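Local coordinates for protein oxidase/hydroxylase (Streptomyces hygroscopicus subsp. hygroscopicus, PDB 4XCA) that probably acts as a metal- and 2-oxoglutarate-dependent oxygenase of the phytanoyl-CoA dioxygenase family, linked to oxidative cyclization in orthosomycin biosynthesis, at residues S97-H102 / H206-K211; Y141-Q146 / G215-T220; D150-Y155 / D189-S194. All blocks are in the same frame, centred on the assembly; numbering follows the deposited sequence.

Contact 1: residues S97-H102 / H206-K211. With NI (nickel (II) ion), chain E; AKG (2-oxoglutaric acid), chain F.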
loop_
_atom_site.group_PDB
_atom_site.type_symbol
_atom_site.label_atom_id
_atom_site.label_comp_id
_atom_site.label_asym_id
_atom_site.label_seq_id
_atom_site.Cartn_x
_atom_site.Cartn_y
_atom_site.Cartn_z
ATOM N N SER A 97 16.672 14.186 -32.605
ATOM C CA SER A 97 15.385 13.838 -32.008
ATOM C C SER A 97 15.575 13.568 -30.517
ATOM O O SER A 97 16.677 13.274 -30.051
ATOM C CB SER A 97 14.753 12.629 -32.698
ATOM O OG SER A 97 15.529 11.455 -32.515
ATOM N N VAL A 98 14.494 13.685 -29.766
ATOM C CA VAL A 98 14.563 13.544 -28.326
ATOM C C VAL A 98 13.196 13.021 -27.867
ATOM O O VAL A 98 12.242 13.020 -28.644
ATOM C CB VAL A 98 14.936 14.902 -27.656
ATOM C CG1 VAL A 98 13.866 15.947 -27.957
ATOM C CG2 VAL A 98 15.191 14.757 -26.138
ATOM N N LEU A 99 13.117 12.525 -26.639
ATOM C CA LEU A 99 11.857 12.128 -26.048
ATOM C C LEU A 99 11.871 12.592 -24.602
ATOM O O LEU A 99 12.629 12.079 -23.787
ATOM C CB LEU A 99 11.641 10.613 -26.137
ATOM C CG LEU A 99 10.301 10.041 -25.654
ATOM C CD1 LEU A 99 9.119 10.593 -26.442
ATOM C CD2 LEU A 99 10.333 8.553 -25.789
ATOM N N TYR A 100 11.046 13.580 -24.286
ATOM C CA TYR A 100 11.062 14.148 -22.956
ATOM C C TYR A 100 10.411 13.196 -21.952
ATOM O O TYR A 100 9.759 12.221 -22.336
ATOM C CB TYR A 100 10.377 15.505 -22.975
ATOM C CG TYR A 100 11.099 16.498 -23.859
ATOM C CD1 TYR A 100 12.491 16.540 -23.897
ATOM C CD2 TYR A 100 10.397 17.380 -24.678
ATOM C CE1 TYR A 100 13.163 17.452 -24.700
ATOM C CE2 TYR A 100 11.070 18.288 -25.498
ATOM C CZ TYR A 100 12.446 18.318 -25.500
ATOM O OH TYR A 100 13.113 19.218 -26.304
ATOM N N LEU A 101 10.620 13.468 -20.671
ATOM C CA LEU A 101 10.139 12.585 -19.618
ATOM C C LEU A 101 8.623 12.487 -19.571
ATOM O O LEU A 101 7.917 13.490 -19.671
ATOM C CB LEU A 101 10.655 13.050 -18.266
ATOM C CG LEU A 101 12.157 12.955 -17.999
ATOM C CD1 LEU A 101 12.421 13.361 -16.570
ATOM C CD2 LEU A 101 12.711 11.545 -18.297
ATOM N N HIS A 102 8.137 11.260 -19.442
ATOM C CA HIS A 102 6.716 10.987 -19.266
ATOM C C HIS A 102 6.575 9.802 -18.310
ATOM O O HIS A 102 7.524 9.057 -18.099
ATOM C CB HIS A 102 6.035 10.702 -20.607
ATOM C CG HIS A 102 6.697 9.625 -21.406
ATOM N ND1 HIS A 102 7.921 9.795 -22.021
ATOM C CD2 HIS A 102 6.313 8.354 -21.677
ATOM C CE1 HIS A 102 8.261 8.677 -22.639
ATOM N NE2 HIS A 102 7.302 7.787 -22.447
ATOM N N HIS A 206 10.276 8.228 -17.438
ATOM C CA HIS A 206 11.320 7.817 -18.380
ATOM C C HIS A 206 11.228 8.620 -19.675
ATOM O O HIS A 206 10.251 9.312 -19.927
ATOM C CB HIS A 206 11.195 6.321 -18.690
ATOM C CG HIS A 206 9.931 5.978 -19.421
ATOM N ND1 HIS A 206 8.697 5.957 -18.805
ATOM C CD2 HIS A 206 9.703 5.693 -20.725
ATOM C CE1 HIS A 206 7.769 5.646 -19.688
ATOM N NE2 HIS A 206 8.353 5.475 -20.860
ATOM N N GLY A 207 12.259 8.507 -20.493
ATOM C CA GLY A 207 12.357 9.231 -21.744
ATOM C C GLY A 207 13.639 8.769 -22.398
ATOM O O GLY A 207 14.142 7.689 -22.075
ATOM N N THR A 208 14.171 9.558 -23.324
ATOM C CA THR A 208 15.506 9.285 -23.864
ATOM C C THR A 208 16.294 10.581 -23.965
ATOM O O THR A 208 15.707 11.665 -24.049
ATOM C CB THR A 208 15.472 8.649 -25.271
ATOM O OG1 THR A 208 15.449 9.693 -26.248
ATOM C CG2 THR A 208 14.259 7.717 -25.464
ATOM N N ARG A 209 17.616 10.470 -23.974
ATOM C CA ARG A 209 18.478 11.597 -24.314
ATOM C C ARG A 209 18.260 12.093 -25.747
ATOM O O ARG A 209 17.725 11.383 -26.610
ATOM C CB ARG A 209 19.957 11.225 -24.140
ATOM C CG ARG A 209 20.319 10.695 -22.764
ATOM C CD ARG A 209 20.078 11.737 -21.680
ATOM N NE ARG A 209 20.549 11.257 -20.385
ATOM C CZ ARG A 209 20.673 12.011 -19.298
ATOM N NH1 ARG A 209 20.365 13.301 -19.336
ATOM N NH2 ARG A 209 21.111 11.471 -18.169
ATOM N N ARG A 210 18.693 13.323 -25.985
ATOM C CA ARG A 210 18.767 13.870 -27.328
ATOM C C ARG A 210 19.768 13.072 -28.176
ATOM O O ARG A 210 20.933 12.952 -27.804
ATOM C CB ARG A 210 19.169 15.350 -27.262
ATOM C CG ARG A 210 18.977 16.134 -28.550
ATOM C CD ARG A 210 19.094 17.629 -28.267
ATOM N NE ARG A 210 18.073 18.050 -27.314
ATOM C CZ ARG A 210 16.899 18.566 -27.662
ATOM N NH1 ARG A 210 16.619 18.756 -28.945
ATOM N NH2 ARG A 210 16.013 18.906 -26.726
ATOM N N LYS A 211 19.316 12.526 -29.308
ATOM C CA LYS A 211 20.221 11.811 -30.214
ATOM C C LYS A 211 21.043 12.788 -31.059
ATOM O O LYS A 211 20.478 13.596 -31.797
ATOM C CB LYS A 211 19.452 10.862 -31.135
ATOM C CG LYS A 211 20.367 10.056 -32.078
ATOM C CD LYS A 211 19.574 9.195 -33.052
ATOM C CE LYS A 211 20.375 7.994 -33.532
ATOM N NZ LYS A 211 21.621 8.370 -34.206
HETATM NI NI NI E . 7.574 5.624 -22.855
HETATM C C1 AKG F . 7.974 5.095 -25.756
HETATM O O1 AKG F . 6.971 5.406 -25.070
HETATM O O2 AKG F . 7.850 4.857 -26.978
HETATM C C2 AKG F . 9.335 5.007 -25.116
HETATM O O5 AKG F . 9.443 5.021 -23.906
HETATM C C3 AKG F . 10.544 4.905 -26.014
HETATM C C4 AKG F . 11.743 4.470 -25.213
HETATM C C5 AKG F . 12.951 4.481 -26.124
HETATM O O3 AKG F . 14.018 3.940 -25.743
HETATM O O4 AKG F . 12.912 5.043 -27.258
HETATM O O HOH W 1 5.875 5.461 -22.034
HETATM O O HOH W 2 7.460 3.571 -22.555
#

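Contact 2: residues Y141-Q146 / G215-T220. With AKG (2-oxoglutaric acid), chain F.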
loop_
_atom_site.group_PDB
_atom_site.type_symbol
_atom_site.label_atom_id
_atom_site.label_comp_id
_atom_site.label_asym_id
_atom_site.label_seq_id
_atom_site.Cartn_x
_atom_site.Cartn_y
_atom_site.Cartn_z
ATOM N N TYR A 141 14.731 -3.565 -28.895
ATOM C CA TYR A 141 15.674 -2.717 -29.594
ATOM C C TYR A 141 16.212 -3.413 -30.841
ATOM O O TYR A 141 16.459 -4.619 -30.838
ATOM C CB TYR A 141 16.806 -2.291 -28.651
ATOM C CG TYR A 141 16.317 -1.273 -27.658
ATOM C CD1 TYR A 141 15.808 -1.665 -26.436
ATOM C CD2 TYR A 141 16.295 0.075 -27.977
ATOM C CE1 TYR A 141 15.324 -0.745 -25.539
ATOM C CE2 TYR A 141 15.822 1.005 -27.089
ATOM C CZ TYR A 141 15.338 0.588 -25.868
ATOM O OH TYR A 141 14.865 1.504 -24.971
ATOM N N LEU A 142 16.346 -2.638 -31.913
ATOM C CA LEU A 142 16.797 -3.158 -33.189
ATOM C C LEU A 142 18.105 -2.493 -33.574
ATOM O O LEU A 142 18.659 -2.775 -34.624
ATOM C CB LEU A 142 15.734 -2.946 -34.276
ATOM C CG LEU A 142 14.343 -3.485 -33.902
ATOM C CD1 LEU A 142 13.318 -3.268 -35.019
ATOM C CD2 LEU A 142 14.388 -4.950 -33.487
ATOM N N SER A 143 18.603 -1.610 -32.723
ATOM C CA SER A 143 19.934 -1.049 -32.924
ATOM C C SER A 143 20.653 -0.889 -31.586
ATOM O O SER A 143 20.019 -0.896 -30.522
ATOM C CB SER A 143 19.865 0.288 -33.674
ATOM O OG SER A 143 18.908 1.165 -33.119
ATOM N N ASP A 144 21.980 -0.787 -31.636
ATOM C CA ASP A 144 22.766 -0.595 -30.418
ATOM C C ASP A 144 22.672 0.853 -29.941
ATOM O O ASP A 144 22.713 1.805 -30.727
ATOM C CB ASP A 144 24.245 -0.974 -30.621
ATOM C CG ASP A 144 24.430 -2.398 -31.085
ATOM O OD1 ASP A 144 25.183 -2.610 -32.069
ATOM O OD2 ASP A 144 23.828 -3.304 -30.475
ATOM N N ILE A 145 22.534 1.004 -28.636
ATOM C CA ILE A 145 22.497 2.315 -28.019
ATOM C C ILE A 145 23.403 2.231 -26.809
ATOM O O ILE A 145 23.005 1.733 -25.745
ATOM C CB ILE A 145 21.070 2.729 -27.629
ATOM C CG1 ILE A 145 20.134 2.613 -28.845
ATOM C CG2 ILE A 145 21.073 4.157 -27.091
ATOM C CD1 ILE A 145 18.659 2.806 -28.523
ATOM N N GLN A 146 24.637 2.685 -27.003
ATOM C CA GLN A 146 25.721 2.425 -26.067
ATOM C C GLN A 146 26.331 3.704 -25.527
ATOM O O GLN A 146 27.365 3.675 -24.864
ATOM C CB GLN A 146 26.800 1.573 -26.741
ATOM C CG GLN A 146 26.365 0.149 -27.023
ATOM C CD GLN A 146 26.241 -0.660 -25.756
ATOM O OE1 GLN A 146 27.150 -0.672 -24.927
ATOM N NE2 GLN A 146 25.109 -1.333 -25.588
ATOM N N GLY A 215 22.817 8.097 -38.024
ATOM C CA GLY A 215 22.362 6.714 -38.054
ATOM C C GLY A 215 20.949 6.569 -37.523
ATOM O O GLY A 215 20.485 7.422 -36.764
ATOM N N ASP A 216 20.255 5.505 -37.921
ATOM C CA ASP A 216 18.873 5.303 -37.496
ATOM C C ASP A 216 18.788 4.489 -36.204
ATOM O O ASP A 216 19.255 3.352 -36.137
ATOM C CB ASP A 216 18.057 4.630 -38.607
ATOM C CG ASP A 216 17.593 5.620 -39.688
ATOM O OD1 ASP A 216 18.074 6.774 -39.706
ATOM O OD2 ASP A 216 16.750 5.244 -40.531
ATOM N N ARG A 217 18.200 5.103 -35.182
ATOM C CA ARG A 217 17.912 4.456 -33.910
ATOM C C ARG A 217 16.557 3.748 -34.026
ATOM O O ARG A 217 15.559 4.395 -34.356
ATOM C CB ARG A 217 17.916 5.505 -32.785
ATOM C CG ARG A 217 17.518 4.999 -31.389
ATOM C CD ARG A 217 17.184 6.160 -30.472
ATOM N NE ARG A 217 17.189 5.776 -29.067
ATOM C CZ ARG A 217 16.168 5.203 -28.434
ATOM N NH1 ARG A 217 15.048 4.938 -29.085
ATOM N NH2 ARG A 217 16.274 4.886 -27.148
ATOM N N LEU A 218 16.511 2.440 -33.765
ATOM C CA LEU A 218 15.313 1.640 -34.083
ATOM C C LEU A 218 14.800 0.704 -32.995
ATOM O O LEU A 218 15.563 -0.053 -32.395
ATOM C CB LEU A 218 15.562 0.788 -35.336
ATOM C CG LEU A 218 15.540 1.478 -36.701
ATOM C CD1 LEU A 218 16.254 0.636 -37.773
ATOM C CD2 LEU A 218 14.114 1.759 -37.108
ATOM N N LEU A 219 13.487 0.709 -32.789
ATOM C CA LEU A 219 12.871 -0.268 -31.903
ATOM C C LEU A 219 11.412 -0.579 -32.260
ATOM O O LEU A 219 10.756 0.144 -33.010
ATOM C CB LEU A 219 12.973 0.196 -30.433
ATOM C CG LEU A 219 12.284 1.467 -29.898
ATOM C CD1 LEU A 219 10.771 1.434 -29.995
ATOM C CD2 LEU A 219 12.646 1.667 -28.438
ATOM N N THR A 220 10.919 -1.669 -31.695
ATOM C CA THR A 220 9.511 -1.990 -31.717
ATOM C C THR A 220 9.050 -2.075 -30.262
ATOM O O THR A 220 9.765 -2.599 -29.405
ATOM C CB THR A 220 9.228 -3.312 -32.460
ATOM O OG1 THR A 220 10.115 -4.323 -31.970
ATOM C CG2 THR A 220 9.451 -3.140 -33.943
HETATM C C1 AKG F . 7.974 5.095 -25.756
HETATM O O1 AKG F . 6.971 5.406 -25.070
HETATM O O2 AKG F . 7.850 4.857 -26.978
HETATM C C2 AKG F . 9.335 5.007 -25.116
HETATM O O5 AKG F . 9.443 5.021 -23.906
HETATM C C3 AKG F . 10.544 4.905 -26.014
HETATM C C4 AKG F . 11.743 4.470 -25.213
HETATM C C5 AKG F . 12.951 4.481 -26.124
HETATM O O3 AKG F . 14.018 3.940 -25.743
HETATM O O4 AKG F . 12.912 5.043 -27.258
#

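Contact 3: residues D150-Y155 / D189-S194. With AKG (2-oxoglutaric acid), chain F.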
loop_
_atom_site.group_PDB
_atom_site.type_symbol
_atom_site.label_atom_id
_atom_site.label_comp_id
_atom_site.label_asym_id
_atom_site.label_seq_id
_atom_site.Cartn_x
_atom_site.Cartn_y
_atom_site.Cartn_z
ATOM N N ASP A 150 23.810 8.727 -28.295
ATOM C CA ASP A 150 23.056 7.842 -29.194
ATOM C C ASP A 150 21.545 7.902 -28.905
ATOM O O ASP A 150 20.752 7.202 -29.541
ATOM C CB ASP A 150 23.535 6.383 -29.077
ATOM C CG ASP A 150 24.684 6.047 -30.029
ATOM O OD1 ASP A 150 24.944 6.834 -30.969
ATOM O OD2 ASP A 150 25.319 4.974 -29.845
ATOM N N GLY A 151 21.156 8.715 -27.926
ATOM C CA GLY A 151 19.765 8.825 -27.516
ATOM C C GLY A 151 19.332 7.709 -26.578
ATOM O O GLY A 151 18.294 7.070 -26.783
ATOM N N SER A 152 20.125 7.473 -25.542
ATOM C CA SER A 152 19.851 6.375 -24.621
ATOM C C SER A 152 18.609 6.608 -23.766
ATOM O O SER A 152 18.373 7.705 -23.270
ATOM C CB SER A 152 21.057 6.122 -23.702
ATOM O OG SER A 152 21.353 7.249 -22.905
ATOM N N PHE A 153 17.826 5.549 -23.625
ATOM C CA PHE A 153 16.762 5.473 -22.640
ATOM C C PHE A 153 17.281 5.959 -21.301
ATOM O O PHE A 153 18.346 5.537 -20.847
ATOM C CB PHE A 153 16.258 4.039 -22.525
ATOM C CG PHE A 153 15.180 3.848 -21.513
ATOM C CD1 PHE A 153 15.490 3.648 -20.172
ATOM C CD2 PHE A 153 13.849 3.817 -21.906
ATOM C CE1 PHE A 153 14.496 3.447 -19.245
ATOM C CE2 PHE A 153 12.839 3.624 -20.981
ATOM C CZ PHE A 153 13.157 3.434 -19.652
ATOM N N CYS A 154 16.540 6.864 -20.682
ATOM C CA CYS A 154 16.921 7.355 -19.375
ATOM C C CYS A 154 15.680 7.407 -18.506
ATOM O O CYS A 154 14.568 7.498 -19.022
ATOM C CB CYS A 154 17.603 8.722 -19.472
ATOM S SG CYS A 154 16.627 10.027 -20.245
ATOM N N TYR A 155 15.873 7.325 -17.193
ATOM C CA TYR A 155 14.765 7.184 -16.254
ATOM C C TYR A 155 15.131 7.814 -14.911
ATOM O O TYR A 155 16.308 7.916 -14.562
ATOM C CB TYR A 155 14.417 5.710 -16.057
ATOM C CG TYR A 155 15.536 4.960 -15.350
ATOM C CD1 TYR A 155 16.689 4.576 -16.035
ATOM C CD2 TYR A 155 15.455 4.662 -13.991
ATOM C CE1 TYR A 155 17.713 3.921 -15.397
ATOM C CE2 TYR A 155 16.486 3.998 -13.342
ATOM C CZ TYR A 155 17.606 3.632 -14.051
ATOM O OH TYR A 155 18.628 2.971 -13.410
ATOM N N ASP A 189 21.006 6.483 -17.229
ATOM C CA ASP A 189 20.882 5.978 -18.585
ATOM C C ASP A 189 20.924 4.465 -18.612
ATOM O O ASP A 189 21.516 3.838 -17.735
ATOM C CB ASP A 189 21.985 6.543 -19.468
ATOM C CG ASP A 189 21.837 8.030 -19.683
ATOM O OD1 ASP A 189 20.846 8.421 -20.331
ATOM O OD2 ASP A 189 22.701 8.806 -19.209
ATOM N N VAL A 190 20.272 3.887 -19.614
ATOM C CA VAL A 190 20.358 2.458 -19.863
ATOM C C VAL A 190 20.932 2.201 -21.260
ATOM O O VAL A 190 20.454 2.761 -22.242
ATOM C CB VAL A 190 18.975 1.792 -19.736
ATOM C CG1 VAL A 190 19.076 0.313 -20.002
ATOM C CG2 VAL A 190 18.393 2.052 -18.360
ATOM N N PHE A 191 21.958 1.364 -21.346
ATOM C CA PHE A 191 22.544 0.999 -22.629
ATOM C C PHE A 191 22.069 -0.381 -23.011
ATOM O O PHE A 191 21.831 -1.217 -22.148
ATOM C CB PHE A 191 24.067 1.069 -22.582
ATOM C CG PHE A 191 24.582 2.441 -22.239
ATOM C CD1 PHE A 191 23.978 3.575 -22.787
ATOM C CD2 PHE A 191 25.637 2.608 -21.348
ATOM C CE1 PHE A 191 24.422 4.853 -22.472
ATOM C CE2 PHE A 191 26.086 3.884 -21.028
ATOM C CZ PHE A 191 25.468 5.010 -21.592
ATOM N N VAL A 192 21.882 -0.597 -24.312
ATOM C CA VAL A 192 21.304 -1.841 -24.812
ATOM C C VAL A 192 21.948 -2.264 -26.126
ATOM O O VAL A 192 22.532 -1.447 -26.826
ATOM C CB VAL A 192 19.761 -1.703 -25.031
ATOM C CG1 VAL A 192 19.065 -1.378 -23.734
ATOM C CG2 VAL A 192 19.457 -0.648 -26.081
ATOM N N ARG A 193 21.813 -3.541 -26.464
ATOM C CA ARG A 193 22.212 -4.057 -27.777
ATOM C C ARG A 193 20.970 -4.409 -28.595
ATOM O O ARG A 193 19.868 -4.541 -28.042
ATOM C CB ARG A 193 23.092 -5.315 -27.653
ATOM C CG ARG A 193 24.226 -5.274 -26.617
ATOM C CD ARG A 193 25.591 -4.931 -27.236
ATOM N NE ARG A 193 25.784 -5.444 -28.602
ATOM C CZ ARG A 193 26.560 -6.477 -28.936
ATOM N NH1 ARG A 193 27.236 -7.151 -28.013
ATOM N NH2 ARG A 193 26.661 -6.847 -30.204
ATOM N N SER A 194 21.163 -4.565 -29.902
ATOM C CA SER A 194 20.173 -5.181 -30.778
ATOM C C SER A 194 19.745 -6.522 -30.230
ATOM O O SER A 194 20.583 -7.364 -29.923
ATOM C CB SER A 194 20.734 -5.384 -32.187
ATOM O OG SER A 194 20.854 -4.163 -32.861
HETATM C C1 AKG F . 7.974 5.095 -25.756
HETATM O O1 AKG F . 6.971 5.406 -25.070
HETATM O O2 AKG F . 7.850 4.857 -26.978
HETATM C C2 AKG F . 9.335 5.007 -25.116
HETATM O O5 AKG F . 9.443 5.021 -23.906
HETATM C C3 AKG F . 10.544 4.905 -26.014
HETATM C C4 AKG F . 11.743 4.470 -25.213
HETATM C C5 AKG F . 12.951 4.481 -26.124
HETATM O O3 AKG F . 14.018 3.940 -25.743
HETATM O O4 AKG F . 12.912 5.043 -27.258
HETATM O O HOH W 3 18.841 3.098 -24.607
#

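Contact 1: residues S97-H102 / H206-K211
His102 and His206 form an antiparallel hydrogen-bonded pair, with His102 N giving to His206 O and His206 N to His102 O, each at 2.9 Å. Both side chains leave on the face that carries Leu99 and Thr208, and with CG between the backbone N and the carbonyl carbon (chi1 53° and 66°) the rings lean toward each other so that both NE2 atoms reach the metal. Their planes are inclined at 58°, and NE2 of His102 comes to 3.0 Å from NE2 of His206 because nickel joins them: the metal lies 2.2 Å from His102 NE2 and 2.1 Å from His206 NE2. Each ring is steadied from behind, His102 ND1 giving to Tyr100 O (3.1 Å) within the ring plane and His206 ND1 giving to Leu204 O. Between this pair and the Leu99-Thr208 pair the register slips by one residue, a beta bulge; opposite it lies Gly207, where a side-chain carbon would run into Leu99 O. Farther along, Arg210 bends at chi3 and lays one guanidinium face over Val98 CG1, while its NH2 reaches Tyr100 OH (2.9 Å) at the ring edge and also pairs with Asp181. A methionine in place of Arg210 would probably leave Tyr100 OH without this donor and the Asp181 carboxylate without this positive partner. 2-Oxoglutarate, chelating through O1 and O5, and two waters complete six-fold coordination. The histidines belong to the metal site of the double-stranded beta helix fold, whose third protein ligand, Glu202, does not bind the nickel here.

Contact 2: residues Y141-Q146 / G215-T220
The carboxylate-binding end of the 2-oxoglutarate pocket is built here by Tyr141 and Arg217, brought together where the end of strand 136-141 pairs with strand 217-226. Tyr141 OH gives a hydrogen bond to O3 of the distal carboxylate (2.7 Å), and Arg217 NH2 adds a second to the same oxygen (2.8 Å) that is nearly straight at 171°. Arg217 NH1 takes the other oxygen, O4, also at 2.8 Å but along a more bent path, so the guanidinium grips both oxygens and probably balances their charge. Arg217 gets there with CG anti to the backbone N (chi1 175°) and a chain extended as far as NE. Ile145 CD1 covers one face of its guanidinium, 3.4 Å from Arg217 NE, while NE itself gives to Gly151 O; together these limit how the group can turn. Beside it, Tyr141 and Leu219 run in the same direction, Tyr141 CE2 meeting Leu219 CD2 at 3.5 Å, and that methyl also borders the carboxylate. Tyr141 and Leu219 are a non-hydrogen-bonded antiparallel pair, after which Leu142 N gives to Leu218 O (2.7 Å). The strand pairing then gives way to a side chain: Ser143 OG accepts from Leu218 N at 2.8 Å, taking the place of a main-chain carbonyl as the 141-146 segment leaves the sheet. Leu142 packs CB against Leu218 CB and sends CD1 across Thr220 CG2. Helix 26-42 packs on Leu142 and Leu218 through Leu36, helix 60-67 meets Thr220, and strand 83-93 flanks strand 217-226 on the side away from strand 136-141.

Contact 3: residues D150-Y155 / D189-S194
The edge strand 187-189 of the four-stranded sheet of the double-stranded beta helix meets its inner neighbour 153-156 at this contact, Cys154 lying against Asp189 as a non-hydrogen-bonded antiparallel pair. Next to it Val190 N gives to Phe153 O (2.8 Å), and a water carries the link onward, accepting from Phe153 N and giving to Val190 O. Val190 is the apolar centre: its CG2 rests 3.8 Å from CD1 of Phe153, whose side chain runs alongside, and 3.6 Å from CE1 of Tyr155, which crosses it at about a right angle. With CG anti to the backbone N (chi1 179°), the Phe153 ring comes to 2-oxoglutarate edge-on, CD2 standing 3.8 Å from O3. Ser152 OG makes a weak hydrogen bond to Asp189 OD1 (2.9 Å), and its CB meets the edge of the Phe191 ring. Asp189 OD1 also accepts from Arg209 NE in a salt bridge. That carboxylate oxygen is therefore probably held mainly by the arginine's charge, with the serine as a lesser partner, whereas the part of the contact nearer the cosubstrate is hydrocarbon: Val190 backs Phe153, and Phe153 borders the ligand without a polar bond.

Contacts 1 and 3 lie in the same four-stranded antiparallel sheet, where strands 206-208 and 153-156 are neighbours; the centres of the two contacts are about 10 Å apart. Contact 2 belongs to the larger six-stranded sheet, its centre about 9 Å from that of contact 3 and 14 Å from that of contact 1. Along the chain contact 3 is nested inside the loops closed by both others, while contacts 1 and 2 interleave. The joints are direct: probable hydrogen bonds run from Cys154 N to Gly207 O between contacts 1 and 3, and from Gln146 NE2 to Val192 O between 2 and 3. All three border 2-oxoglutarate, so the two sheets together present metal, keto acid and distal carboxylate sites in one pocket.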